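Local coordinates for protein HcgC (Methanococcus maripaludis S2, PDB 5O4J) that probably transfers a methyl group from S-adenosylmethionine to a carbon of a pyridinol precursor during biosynthesis of the iron-guanylylpyridinol cofactor of [Fe]-hydrogenase, at residues A[53-58]-A[80-85]; A[68-73]-A[86-91]. All coordinates share one frame; numbering follows the deposited sequence.

Contact 1: residues A[53-58]-A[80-85]; sequences SGSYIA and ILFNDG. With SAH (S-adenosyl-L-homocysteine), chain E.
S55, in the first turn of helix 54-60, grips the backbone of I80, and in doing so ties helix 54-60, which follows strand 42-48 of the Rossmann-like sheet, to the loop that leads into the edge strand 87-90. The tight part of the contact is centred on this serine. Its hydroxyl donates to the carbonyl of I80, with S55 OG 2.8 Å from I80 O. The donor arrives at a C=O···donor angle of 137° and tilted 21° from the carbonyl plane. OG lies anti to the backbone N of S55 (chi1 178°) and beside the carbonyl carbon, which carries it outward to the loop. Serine suits the place: it is small enough to let the loop come close, and it has a hydroxyl to satisfy a carbonyl of the loop. The same oxygen is flanked by L81, whose CA is 3.5 Å from S55 OG, while the CG2 methyl of I80 lies 4.3 Å from S55 CB. The CD1-CE1 side of F82 belongs to this tight part too: the ring turns its edge to the backbone of S55 and Y56 and meets the Y56 side chain obliquely. F82 CE1 sits at the edge of the tyrosine ring, close to its plane, and 3.8 Å from Y56 CB.

Toward solvent the contact thins out. The rest of the F82 ring is on this looser side, and beyond it residues 83-85 do not touch 53-58. There N83 closes an Asx turn by accepting from the N of G85, in a poorly ordered region.

At the other end of the segment, S53 belongs to the cofactor site. Its backbone N donates to the carboxylate of S-adenosyl-L-homocysteine, and its hydroxyl is hydrogen-bonded to T177. Among the side chains of the contact, the closest approach to the phenylalanine ring is made by the serine oxygen, with S55 OG 3.2 Å from F82 CD1.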
loop_
_atom_site.group_PDB
_atom_site.type_symbol
_atom_site.label_atom_id
_atom_site.label_comp_id
_atom_site.label_asym_id
_atom_site.label_seq_id
_atom_site.Cartn_x
_atom_site.Cartn_y
_atom_site.Cartn_z
ATOM N N SER A 53 -0.742 -26.890 -9.611
ATOM C CA SER A 53 -2.122 -27.347 -9.447
ATOM C C SER A 53 -2.450 -28.575 -10.283
ATOM O O SER A 53 -3.498 -29.200 -10.054
ATOM C CB SER A 53 -3.120 -26.232 -9.794
ATOM O OG SER A 53 -2.486 -25.052 -10.246
ATOM N N GLY A 54 -1.609 -28.915 -11.265
ATOM C CA GLY A 54 -1.924 -30.015 -12.162
ATOM C C GLY A 54 -2.163 -31.335 -11.450
ATOM O O GLY A 54 -3.066 -32.089 -11.814
ATOM N N SER A 55 -1.334 -31.648 -10.454
ATOM C CA SER A 55 -1.445 -32.920 -9.751
ATOM C C SER A 55 -2.851 -33.121 -9.190
ATOM O O SER A 55 -3.480 -34.170 -9.402
ATOM C CB SER A 55 -0.382 -32.987 -8.644
ATOM O OG SER A 55 -0.496 -34.181 -7.907
ATOM N N TYR A 56 -3.364 -32.124 -8.466
ATOM C CA TYR A 56 -4.693 -32.266 -7.879
ATOM C C TYR A 56 -5.787 -32.172 -8.934
ATOM O O TYR A 56 -6.791 -32.889 -8.862
ATOM C CB TYR A 56 -4.937 -31.214 -6.800
ATOM C CG TYR A 56 -6.300 -31.429 -6.203
ATOM C CD1 TYR A 56 -6.541 -32.507 -5.369
ATOM C CD2 TYR A 56 -7.360 -30.593 -6.513
ATOM C CE1 TYR A 56 -7.798 -32.737 -4.843
ATOM C CE2 TYR A 56 -8.622 -30.813 -5.989
ATOM C CZ TYR A 56 -8.834 -31.885 -5.153
ATOM O OH TYR A 56 -10.087 -32.117 -4.626
ATOM N N ILE A 57 -5.625 -31.287 -9.911
ATOM C CA ILE A 57 -6.635 -31.177 -10.961
ATOM C C ILE A 57 -6.795 -32.513 -11.675
ATOM O O ILE A 57 -7.915 -32.977 -11.924
ATOM C CB ILE A 57 -6.279 -30.038 -11.928
ATOM C CG1 ILE A 57 -6.566 -28.705 -11.250
ATOM C CG2 ILE A 57 -7.053 -30.160 -13.242
ATOM C CD1 ILE A 57 -6.041 -27.503 -11.986
ATOM N N ALA A 58 -5.676 -33.154 -12.011
ATOM C CA ALA A 58 -5.746 -34.474 -12.629
ATOM C C ALA A 58 -6.450 -35.472 -11.717
ATOM O O ALA A 58 -7.287 -36.260 -12.175
ATOM C CB ALA A 58 -4.340 -34.963 -12.972
ATOM N N ILE A 80 5.517 -35.737 -8.015
ATOM C CA ILE A 80 4.524 -34.818 -7.464
ATOM C C ILE A 80 3.092 -35.336 -7.587
ATOM O O ILE A 80 2.155 -34.619 -7.209
ATOM C CB ILE A 80 4.663 -33.412 -8.089
ATOM C CG1 ILE A 80 4.184 -32.343 -7.096
ATOM C CG2 ILE A 80 3.887 -33.275 -9.404
ATOM C CD1 ILE A 80 4.695 -30.938 -7.404
ATOM N N LEU A 81 2.882 -36.533 -8.128
ATOM C CA LEU A 81 1.529 -37.079 -8.174
ATOM C C LEU A 81 1.127 -37.682 -6.831
ATOM O O LEU A 81 1.959 -38.183 -6.069
ATOM C CB LEU A 81 1.393 -38.146 -9.263
ATOM C CG LEU A 81 1.818 -37.763 -10.682
ATOM C CD1 LEU A 81 1.420 -38.872 -11.643
ATOM C CD2 LEU A 81 1.249 -36.423 -11.111
ATOM N N PHE A 82 -0.178 -37.631 -6.552
ATOM C CA PHE A 82 -0.693 -38.120 -5.273
ATOM C C PHE A 82 -0.603 -39.639 -5.182
ATOM O O PHE A 82 -0.137 -40.180 -4.173
ATOM C CB PHE A 82 -2.142 -37.669 -5.073
ATOM C CG PHE A 82 -2.286 -36.218 -4.707
ATOM C CD1 PHE A 82 -2.482 -35.260 -5.688
ATOM C CD2 PHE A 82 -2.246 -35.816 -3.383
ATOM C CE1 PHE A 82 -2.622 -33.926 -5.356
ATOM C CE2 PHE A 82 -2.388 -34.481 -3.045
ATOM C CZ PHE A 82 -2.578 -33.535 -4.034
ATOM N N ASN A 83 -1.062 -40.345 -6.214
ATOM C CA ASN A 83 -1.068 -41.800 -6.188
ATOM C C ASN A 83 -0.973 -42.335 -7.611
ATOM O O ASN A 83 -0.809 -41.584 -8.578
ATOM C CB ASN A 83 -2.311 -42.338 -5.467
ATOM C CG ASN A 83 -3.609 -41.896 -6.116
ATOM O OD1 ASN A 83 -3.639 -41.486 -7.276
ATOM N ND2 ASN A 83 -4.698 -41.984 -5.361
ATOM N N ASP A 84 -1.095 -43.657 -7.726
ATOM C CA ASP A 84 -0.947 -44.375 -8.983
ATOM C C ASP A 84 -2.171 -44.295 -9.886
ATOM O O ASP A 84 -2.086 -44.720 -11.043
ATOM C CB ASP A 84 -0.624 -45.845 -8.699
ATOM C CG ASP A 84 0.728 -46.026 -8.031
ATOM O OD1 ASP A 84 1.681 -45.316 -8.414
ATOM O OD2 ASP A 84 0.837 -46.883 -7.128
ATOM N N GLY A 85 -3.309 -43.790 -9.403
ATOM C CA GLY A 85 -4.469 -43.708 -10.274
ATOM C C GLY A 85 -4.276 -42.779 -11.456
ATOM O O GLY A 85 -5.045 -42.848 -12.422
HETATM N N SAH E . -0.259 -22.592 -14.093
HETATM C CA SAH E . 0.346 -23.569 -13.138
HETATM C CB SAH E . 1.868 -23.446 -13.176
HETATM C CG SAH E . 2.456 -24.133 -14.407
HETATM S SD SAH E . 4.231 -24.121 -14.391
HETATM C C SAH E . -0.117 -23.333 -11.729
HETATM O O SAH E . 0.334 -24.068 -10.816
HETATM O OXT SAH E . -0.916 -22.407 -11.532
HETATM C "C5'" SAH E . 4.603 -25.047 -15.851
HETATM C "C4'" SAH E . 4.471 -26.554 -15.659
HETATM O "O4'" SAH E . 4.309 -27.161 -16.947
HETATM C "C3'" SAH E . 5.737 -27.154 -15.078
HETATM O "O3'" SAH E . 5.450 -28.346 -14.330
HETATM C "C2'" SAH E . 6.535 -27.447 -16.326
HETATM O "O2'" SAH E . 7.571 -28.419 -16.153
HETATM C "C1'" SAH E . 5.462 -27.945 -17.266
HETATM N N9 SAH E . 5.756 -27.715 -18.689
HETATM C C8 SAH E . 6.334 -26.620 -19.234
HETATM N N7 SAH E . 6.401 -26.763 -20.581
HETATM C C5 SAH E . 5.840 -27.949 -20.888
HETATM C C6 SAH E . 5.574 -28.711 -22.123
HETATM N N6 SAH E . 5.943 -28.208 -23.324
HETATM N N1 SAH E . 4.970 -29.909 -22.003
HETATM C C2 SAH E . 4.593 -30.414 -20.819
HETATM N N3 SAH E . 4.804 -29.782 -19.652
HETATM C C4 SAH E . 5.411 -28.570 -19.639
#

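Contact 2: residues A[68-73]-A[86-91]; sequences VIIVDI and IKFMDL. With SAH (S-adenosyl-L-homocysteine), chain E.
I70 and F88 form one rung of a parallel strand pair at the edge of the Rossmann-like sheet, where strand 87-90 runs beside strand 65-72. Backbone hydrogen bonds set the register: K87 N to V68 O, I70 N to K87 O (2.8 Å), M89 N to I70 O and D72 N to M89 O. A weak bond from L91 N to D72 O continues the series where helix 91-99 begins, and there D90 OD1 caps the N of K93.

Apolar contacts fill both faces. On one, I69 CG2 presses on M89 CE at 3.4 Å, tighter than usual, as the flexible methionine bends its end back to the branched isoleucine. On the other, F88 has CG anti to the backbone N (chi1 -178°), which lays the ring toward strand 65-72, with CD1 3.7 Å from I70 CG2 and CE1 3.8 Å from D72 CB. An alanine in place of F88 is likely to leave I70 CG2 and the D72 methylene without this aromatic neighbour, opening a gap beside the acidic side chain. Past the strands, I73 CD1 meets L91 CD2 at 3.8 Å, both side chains beside the adenine.

Polar contacts gather at the C-terminal end of strand 65-72. There D72 suits the ribose of S-adenosyl-L-homocysteine, since two carboxylate oxygens can meet two neighbouring hydroxyls. Backbone N-H groups of Q74, to OD1, and A50, to OD2, hold the carboxylate in place. O2' donates to D72 OD1 at 2.7 Å, and O3' to D72 OD2, also at 2.7 Å.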
loop_
_atom_site.group_PDB
_atom_site.type_symbol
_atom_site.label_atom_id
_atom_site.label_comp_id
_atom_site.label_asym_id
_atom_site.label_seq_id
_atom_site.Cartn_x
_atom_site.Cartn_y
_atom_site.Cartn_z
ATOM N N VAL A 68 -6.798 -40.903 -16.796
ATOM C CA VAL A 68 -6.251 -39.562 -16.648
ATOM C C VAL A 68 -4.738 -39.661 -16.748
ATOM O O VAL A 68 -4.113 -40.420 -16.000
ATOM C CB VAL A 68 -6.668 -38.900 -15.325
ATOM C CG1 VAL A 68 -6.048 -37.506 -15.212
ATOM C CG2 VAL A 68 -8.185 -38.813 -15.240
ATOM N N ILE A 69 -4.158 -38.900 -17.667
ATOM C CA ILE A 69 -2.720 -38.871 -17.885
ATOM C C ILE A 69 -2.213 -37.463 -17.626
ATOM O O ILE A 69 -2.756 -36.495 -18.168
ATOM C CB ILE A 69 -2.359 -39.300 -19.312
ATOM C CG1 ILE A 69 -2.933 -40.686 -19.615
ATOM C CG2 ILE A 69 -0.850 -39.265 -19.490
ATOM C CD1 ILE A 69 -3.040 -40.976 -21.083
ATOM N N ILE A 70 -1.170 -37.356 -16.813
ATOM C CA ILE A 70 -0.428 -36.115 -16.632
ATOM C C ILE A 70 0.799 -36.179 -17.524
ATOM O O ILE A 70 1.531 -37.175 -17.506
ATOM C CB ILE A 70 -0.020 -35.914 -15.162
ATOM C CG1 ILE A 70 -1.179 -35.326 -14.350
ATOM C CG2 ILE A 70 1.244 -35.032 -15.053
ATOM C CD1 ILE A 70 -1.150 -33.804 -14.203
ATOM N N VAL A 71 1.038 -35.115 -18.286
ATOM C CA VAL A 71 2.224 -35.002 -19.120
ATOM C C VAL A 71 3.026 -33.819 -18.618
ATOM O O VAL A 71 2.474 -32.731 -18.426
ATOM C CB VAL A 71 1.884 -34.827 -20.610
ATOM C CG1 VAL A 71 3.169 -34.638 -21.431
ATOM C CG2 VAL A 71 1.077 -36.011 -21.110
ATOM N N ASP A 72 4.321 -34.035 -18.396
ATOM C CA ASP A 72 5.205 -32.944 -18.043
ATOM C C ASP A 72 6.532 -33.114 -18.756
ATOM O O ASP A 72 7.025 -34.234 -18.919
ATOM C CB ASP A 72 5.442 -32.850 -16.542
ATOM C CG ASP A 72 5.831 -31.444 -16.117
ATOM O OD1 ASP A 72 6.984 -31.040 -16.371
ATOM O OD2 ASP A 72 4.958 -30.726 -15.584
ATOM N N ILE A 73 7.096 -31.985 -19.186
ATOM C CA ILE A 73 8.399 -31.989 -19.831
ATOM C C ILE A 73 9.497 -32.416 -18.869
ATOM O O ILE A 73 10.551 -32.886 -19.306
ATOM C CB ILE A 73 8.669 -30.596 -20.442
ATOM C CG1 ILE A 73 9.834 -30.658 -21.435
ATOM C CG2 ILE A 73 8.939 -29.549 -19.357
ATOM C CD1 ILE A 73 9.908 -29.439 -22.333
ATOM N N ILE A 86 -3.271 -41.908 -11.401
ATOM C CA ILE A 86 -2.918 -41.024 -12.506
ATOM C C ILE A 86 -1.681 -41.578 -13.193
ATOM O O ILE A 86 -0.691 -41.899 -12.528
ATOM C CB ILE A 86 -2.677 -39.577 -12.039
ATOM C CG1 ILE A 86 -3.942 -38.991 -11.407
ATOM C CG2 ILE A 86 -2.183 -38.707 -13.194
ATOM C CD1 ILE A 86 -3.664 -37.775 -10.560
ATOM N N LYS A 87 -1.744 -41.704 -14.516
ATOM C CA LYS A 87 -0.588 -42.098 -15.311
ATOM C C LYS A 87 0.279 -40.879 -15.610
ATOM O O LYS A 87 -0.233 -39.801 -15.921
ATOM C CB LYS A 87 -1.063 -42.756 -16.614
ATOM C CG LYS A 87 -0.026 -42.889 -17.733
ATOM C CD LYS A 87 1.047 -43.921 -17.430
ATOM C CE LYS A 87 0.654 -45.297 -17.955
ATOM N NZ LYS A 87 1.696 -46.323 -17.671
ATOM N N PHE A 88 1.596 -41.045 -15.512
ATOM C CA PHE A 88 2.532 -39.977 -15.838
ATOM C C PHE A 88 3.290 -40.323 -17.109
ATOM O O PHE A 88 3.778 -41.445 -17.268
ATOM C CB PHE A 88 3.539 -39.731 -14.711
ATOM C CG PHE A 88 4.495 -38.591 -14.986
ATOM C CD1 PHE A 88 4.167 -37.296 -14.633
ATOM C CD2 PHE A 88 5.721 -38.820 -15.588
ATOM C CE1 PHE A 88 5.035 -36.247 -14.874
ATOM C CE2 PHE A 88 6.592 -37.782 -15.840
ATOM C CZ PHE A 88 6.252 -36.487 -15.479
ATOM N N MET A 89 3.424 -39.334 -17.986
ATOM C CA MET A 89 4.202 -39.455 -19.210
ATOM C C MET A 89 5.063 -38.215 -19.334
ATOM O O MET A 89 4.562 -37.102 -19.164
ATOM C CB MET A 89 3.306 -39.550 -20.449
ATOM C CG MET A 89 2.507 -40.815 -20.604
ATOM S SD MET A 89 2.110 -40.978 -22.351
ATOM C CE MET A 89 0.539 -40.160 -22.490
ATOM N N ASP A 90 6.345 -38.391 -19.640
ATOM C CA ASP A 90 7.111 -37.209 -19.979
ATOM C C ASP A 90 6.813 -36.822 -21.424
ATOM O O ASP A 90 6.255 -37.602 -22.205
ATOM C CB ASP A 90 8.613 -37.420 -19.750
ATOM C CG ASP A 90 9.194 -38.542 -20.589
ATOM O OD1 ASP A 90 9.072 -38.491 -21.829
ATOM O OD2 ASP A 90 9.795 -39.468 -20.002
ATOM N N LEU A 91 7.146 -35.577 -21.759
ATOM C CA LEU A 91 6.777 -35.046 -23.065
ATOM C C LEU A 91 7.343 -35.909 -24.186
ATOM O O LEU A 91 6.670 -36.155 -25.191
ATOM C CB LEU A 91 7.251 -33.599 -23.183
ATOM C CG LEU A 91 6.809 -32.829 -24.426
ATOM C CD1 LEU A 91 5.292 -32.786 -24.526
ATOM C CD2 LEU A 91 7.377 -31.424 -24.409
HETATM N N SAH E . -0.259 -22.592 -14.093
HETATM C CA SAH E . 0.346 -23.569 -13.138
HETATM C CB SAH E . 1.868 -23.446 -13.176
HETATM C CG SAH E . 2.456 -24.133 -14.407
HETATM S SD SAH E . 4.231 -24.121 -14.391
HETATM C C SAH E . -0.117 -23.333 -11.729
HETATM O O SAH E . 0.334 -24.068 -10.816
HETATM O OXT SAH E . -0.916 -22.407 -11.532
HETATM C "C5'" SAH E . 4.603 -25.047 -15.851
HETATM C "C4'" SAH E . 4.471 -26.554 -15.659
HETATM O "O4'" SAH E . 4.309 -27.161 -16.947
HETATM C "C3'" SAH E . 5.737 -27.154 -15.078
HETATM O "O3'" SAH E . 5.450 -28.346 -14.330
HETATM C "C2'" SAH E . 6.535 -27.447 -16.326
HETATM O "O2'" SAH E . 7.571 -28.419 -16.153
HETATM C "C1'" SAH E . 5.462 -27.945 -17.266
HETATM N N9 SAH E . 5.756 -27.715 -18.689
HETATM C C8 SAH E . 6.334 -26.620 -19.234
HETATM N N7 SAH E . 6.401 -26.763 -20.581
HETATM C C5 SAH E . 5.840 -27.949 -20.888
HETATM C C6 SAH E . 5.574 -28.711 -22.123
HETATM N N6 SAH E . 5.943 -28.208 -23.324
HETATM N N1 SAH E . 4.970 -29.909 -22.003
HETATM C C2 SAH E . 4.593 -30.414 -20.819
HETATM N N3 SAH E . 4.804 -29.782 -19.652
HETATM C C4 SAH E . 5.411 -28.570 -19.639
#

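How the contacts relate
Contact 2 is a pairing at the edge of the sheet, with seven of its twelve touching residues buried (V68 to D72, I86 and M89), held by a regular series of backbone bonds with aliphatic packing on both faces. Contact 1 lies nearer the centre of the chain but is smaller and runs from a buried S55 to an exposed F82, relying on one side-chain hydroxyl and an aromatic ring to hold an irregular loop. The loop of 80-85 runs straight into 86-91. They also touch through helix 54-60, where A58 CB packs 3.5 Å from I70 CG1, a small residue letting helix and strand come close. On S-adenosyl-L-homocysteine, contact 1 meets the carboxylate, contact 2 the ribose and the adenine.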